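Local coordinates for protein techylectin-5A (PDB 1JC9) that recognises acetyl group-containing substances on cell surfaces as a calcium-binding lectin of horseshoe crab innate immunity and agglutinates bacteria and human erythrocytes, at residues Asn111-Phe116 with Glu163-Leu168. Residues are numbered along the deposited sequence; the frame is centred on the assembly and turned at random.
Sequences NYKLGF and ENEDYL
Lys113 and Glu165 form a surface salt bridge within the fibrinogen C-terminal domain. It joins the last turn of helix 109-114 to the loop between strands 152-162 and 171-172. The contact is remote from the calcium and acetyl-sugar sites. No other pair of residues touches across the two segments.

The ionic contact is made by one oxygen. Lys113 NZ donates a hydrogen bond to Glu165 OE1 at 2.6 Å. The amine meets the syn side of this oxygen but stands 34° out of the carboxylate plane. Each group has a further partner. Lys113 NZ also forms a salt bridge with Asp128 OD2, at the start of helix 127-136, while Glu165 OE2 accepts a hydrogen bond from the neutral indole Trp109 NE1. The carboxylate is thus gripped through both oxygens, each from helix 109-114, which probably limits its rotation.

Van der Waals contact is slight. The side chains cross at about a right angle, and the Lys113 methylene CD lies 3.8 Å from Glu165 OE2. Lys113 is extended as far as CE and then bends at chi4 (67°), which turns NZ to OE1. Glu165 has CG anti to N (chi1 -175°) and is extended beyond it, and together the two side chains bridge the 8.1 Å between Lys113 CA and Glu165 CA.

Backbone bonds shape both segments. Gly115 leaves the helix with positive phi, and its N still bonds to Asn111 O. Glu165 opens a short 3-10 segment. In the loop, Leu168 N donates to Glu165 O at 2.8 Å.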
ATOM      1  N   ASN A 111      -4.136 -14.474   2.266  1.00 22.61           N
ATOM      2  CA  ASN A 111      -4.803 -13.469   1.448  1.00 22.37           C
ATOM      3  C   ASN A 111      -3.879 -12.305   1.112  1.00 20.84           C
ATOM      4  O   ASN A 111      -3.883 -11.800  -0.013  1.00 20.81           O
ATOM      5  CB  ASN A 111      -6.055 -12.961   2.165  1.00 25.53           C
ATOM      6  CG  ASN A 111      -7.143 -14.016   2.243  1.00 29.02           C
ATOM      7  OD1 ASN A 111      -7.707 -14.418   1.223  1.00 32.10           O
ATOM      8  ND2 ASN A 111      -7.436 -14.478   3.450  1.00 27.96           N
ATOM      9  N   TYR A 112      -3.085 -11.876   2.087  1.00 18.97           N
ATOM     10  CA  TYR A 112      -2.158 -10.780   1.857  1.00 18.57           C
ATOM     11  C   TYR A 112      -1.013 -11.214   0.956  1.00 17.93           C
ATOM     12  O   TYR A 112      -0.433 -10.402   0.233  1.00 19.37           O
ATOM     13  CB  TYR A 112      -1.639 -10.243   3.190  1.00 16.10           C
ATOM     14  CG  TYR A 112      -2.513  -9.138   3.730  1.00 15.03           C
ATOM     15  CD1 TYR A 112      -2.425  -7.848   3.211  1.00 17.34           C
ATOM     16  CD2 TYR A 112      -3.474  -9.391   4.708  1.00 15.17           C
ATOM     17  CE1 TYR A 112      -3.275  -6.831   3.646  1.00 16.64           C
ATOM     18  CE2 TYR A 112      -4.338  -8.377   5.152  1.00 15.88           C
ATOM     19  CZ  TYR A 112      -4.230  -7.102   4.612  1.00 17.14           C
ATOM     20  OH  TYR A 112      -5.083  -6.095   5.022  1.00 17.99           O
ATOM     21  N   LYS A 113      -0.699 -12.502   0.994  1.00 18.64           N
ATOM     22  CA  LYS A 113       0.364 -13.062   0.170  1.00 18.36           C
ATOM     23  C   LYS A 113      -0.052 -13.081  -1.303  1.00 19.37           C
ATOM     24  O   LYS A 113       0.716 -12.680  -2.184  1.00 19.21           O
ATOM     25  CB  LYS A 113       0.683 -14.489   0.641  1.00 17.93           C
ATOM     26  CG  LYS A 113       1.482 -15.333  -0.350  1.00 17.38           C
ATOM     27  CD  LYS A 113       1.605 -16.764   0.152  1.00 20.74           C
ATOM     28  CE  LYS A 113       2.218 -17.691  -0.897  1.00 20.97           C
ATOM     29  NZ  LYS A 113       3.639 -17.362  -1.179  1.00 20.96           N
ATOM     30  N   LEU A 114      -1.277 -13.535  -1.562  1.00 19.51           N
ATOM     31  CA  LEU A 114      -1.789 -13.638  -2.925  1.00 20.04           C
ATOM     32  C   LEU A 114      -2.507 -12.395  -3.451  1.00 21.07           C
ATOM     33  O   LEU A 114      -2.602 -12.201  -4.666  1.00 21.12           O
ATOM     34  CB  LEU A 114      -2.732 -14.843  -3.032  1.00 20.99           C
ATOM     35  CG  LEU A 114      -2.110 -16.218  -2.754  1.00 23.34           C
ATOM     36  CD1 LEU A 114      -3.195 -17.279  -2.764  1.00 23.44           C
ATOM     37  CD2 LEU A 114      -1.035 -16.521  -3.793  1.00 22.68           C
ATOM     38  N   GLY A 115      -3.014 -11.561  -2.547  1.00 19.63           N
ATOM     39  CA  GLY A 115      -3.724 -10.369  -2.968  1.00 19.66           C
ATOM     40  C   GLY A 115      -5.220 -10.618  -2.983  1.00 20.03           C
ATOM     41  O   GLY A 115      -5.664 -11.765  -3.063  1.00 19.87           O
ATOM     42  N   PHE A 116      -6.003  -9.552  -2.893  1.00 19.63           N
ATOM     43  CA  PHE A 116      -7.453  -9.680  -2.899  1.00 20.46           C
ATOM     44  C   PHE A 116      -8.104  -8.361  -3.300  1.00 21.02           C
ATOM     45  O   PHE A 116      -7.480  -7.303  -3.211  1.00 18.92           O
ATOM     46  CB  PHE A 116      -7.944 -10.134  -1.512  1.00 19.30           C
ATOM     47  CG  PHE A 116      -7.512  -9.240  -0.380  1.00 20.25           C
ATOM     48  CD1 PHE A 116      -8.261  -8.120  -0.031  1.00 21.01           C
ATOM     49  CD2 PHE A 116      -6.359  -9.522   0.347  1.00 21.21           C
ATOM     50  CE1 PHE A 116      -7.873  -7.295   1.023  1.00 20.69           C
ATOM     51  CE2 PHE A 116      -5.959  -8.703   1.407  1.00 21.57           C
ATOM     52  CZ  PHE A 116      -6.721  -7.586   1.745  1.00 20.28           C
ATOM     53  N   GLU A 163      11.317  -7.658   0.986  1.00 18.75           N
ATOM     54  CA  GLU A 163      12.014  -8.905   0.708  1.00 19.28           C
ATOM     55  C   GLU A 163      10.954  -9.972   0.462  1.00 19.80           C
ATOM     56  O   GLU A 163       9.763  -9.684   0.592  1.00 19.11           O
ATOM     57  CB  GLU A 163      12.926  -9.256   1.888  1.00 22.26           C
ATOM     58  CG  GLU A 163      14.050  -8.228   2.058  1.00 25.48           C
ATOM     59  CD  GLU A 163      14.970  -8.504   3.234  1.00 28.68           C
ATOM     60  OE1 GLU A 163      15.392  -9.665   3.409  1.00 30.77           O
ATOM     61  OE2 GLU A 163      15.287  -7.550   3.977  1.00 29.55           O
ATOM     62  N   ASN A 164      11.361 -11.190   0.100  1.00 20.17           N
ATOM     63  CA  ASN A 164      10.378 -12.230  -0.179  1.00 21.13           C
ATOM     64  C   ASN A 164       9.751 -12.834   1.071  1.00 20.91           C
ATOM     65  O   ASN A 164      10.062 -12.431   2.191  1.00 21.06           O
ATOM     66  CB  ASN A 164      10.968 -13.336  -1.070  1.00 22.05           C
ATOM     67  CG  ASN A 164      12.075 -14.120  -0.393  1.00 23.35           C
ATOM     68  OD1 ASN A 164      12.059 -14.339   0.820  1.00 24.16           O
ATOM     69  ND2 ASN A 164      13.032 -14.573  -1.186  1.00 24.88           N
ATOM     70  N   GLU A 165       8.863 -13.802   0.871  1.00 21.28           N
ATOM     71  CA  GLU A 165       8.160 -14.434   1.979  1.00 22.47           C
ATOM     72  C   GLU A 165       9.043 -15.066   3.046  1.00 23.13           C
ATOM     73  O   GLU A 165       8.712 -14.999   4.231  1.00 22.61           O
ATOM     74  CB  GLU A 165       7.156 -15.473   1.457  1.00 20.77           C
ATOM     75  CG  GLU A 165       6.308 -16.082   2.577  1.00 21.31           C
ATOM     76  CD  GLU A 165       5.170 -16.946   2.070  1.00 22.55           C
ATOM     77  OE1 GLU A 165       5.226 -17.392   0.905  1.00 24.39           O
ATOM     78  OE2 GLU A 165       4.221 -17.189   2.847  1.00 22.84           O
ATOM     79  N   ASP A 166      10.157 -15.675   2.643  1.00 24.69           N
ATOM     80  CA  ASP A 166      11.057 -16.302   3.609  1.00 25.71           C
ATOM     81  C   ASP A 166      11.549 -15.275   4.613  1.00 24.91           C
ATOM     82  O   ASP A 166      11.791 -15.591   5.777  1.00 23.68           O
ATOM     83  CB  ASP A 166      12.263 -16.934   2.909  1.00 28.06           C
ATOM     84  CG  ASP A 166      11.880 -18.120   2.057  1.00 32.11           C
ATOM     85  OD1 ASP A 166      11.052 -18.931   2.522  1.00 33.34           O
ATOM     86  OD2 ASP A 166      12.410 -18.246   0.932  1.00 35.50           O
ATOM     87  N   TYR A 167      11.696 -14.042   4.151  1.00 25.55           N
ATOM     88  CA  TYR A 167      12.155 -12.964   5.010  1.00 24.58           C
ATOM     89  C   TYR A 167      10.987 -12.153   5.536  1.00 23.65           C
ATOM     90  O   TYR A 167      11.152 -11.007   5.952  1.00 23.92           O
ATOM     91  CB  TYR A 167      13.129 -12.076   4.241  1.00 26.23           C
ATOM     92  CG  TYR A 167      14.430 -12.784   3.973  1.00 26.42           C
ATOM     93  CD1 TYR A 167      15.399 -12.894   4.970  1.00 26.08           C
ATOM     94  CD2 TYR A 167      14.660 -13.424   2.753  1.00 27.37           C
ATOM     95  CE1 TYR A 167      16.566 -13.629   4.762  1.00 25.72           C
ATOM     96  CE2 TYR A 167      15.824 -14.163   2.536  1.00 27.35           C
ATOM     97  CZ  TYR A 167      16.769 -14.260   3.548  1.00 26.03           C
ATOM     98  OH  TYR A 167      17.913 -14.997   3.353  1.00 27.86           O
ATOM     99  N   LEU A 168       9.805 -12.760   5.501  1.00 22.74           N
ATOM    100  CA  LEU A 168       8.581 -12.138   5.995  1.00 21.76           C
ATOM    101  C   LEU A 168       8.253 -10.767   5.386  1.00 20.63           C
ATOM    102  O   LEU A 168       7.762  -9.876   6.078  1.00 19.92           O
ATOM    103  CB  LEU A 168       8.654 -12.030   7.523  1.00 23.25           C
ATOM    104  CG  LEU A 168       9.011 -13.331   8.255  1.00 23.96           C
ATOM    105  CD1 LEU A 168       9.126 -13.063   9.743  1.00 25.15           C
ATOM    106  CD2 LEU A 168       7.952 -14.393   7.985  1.00 24.18           C
TER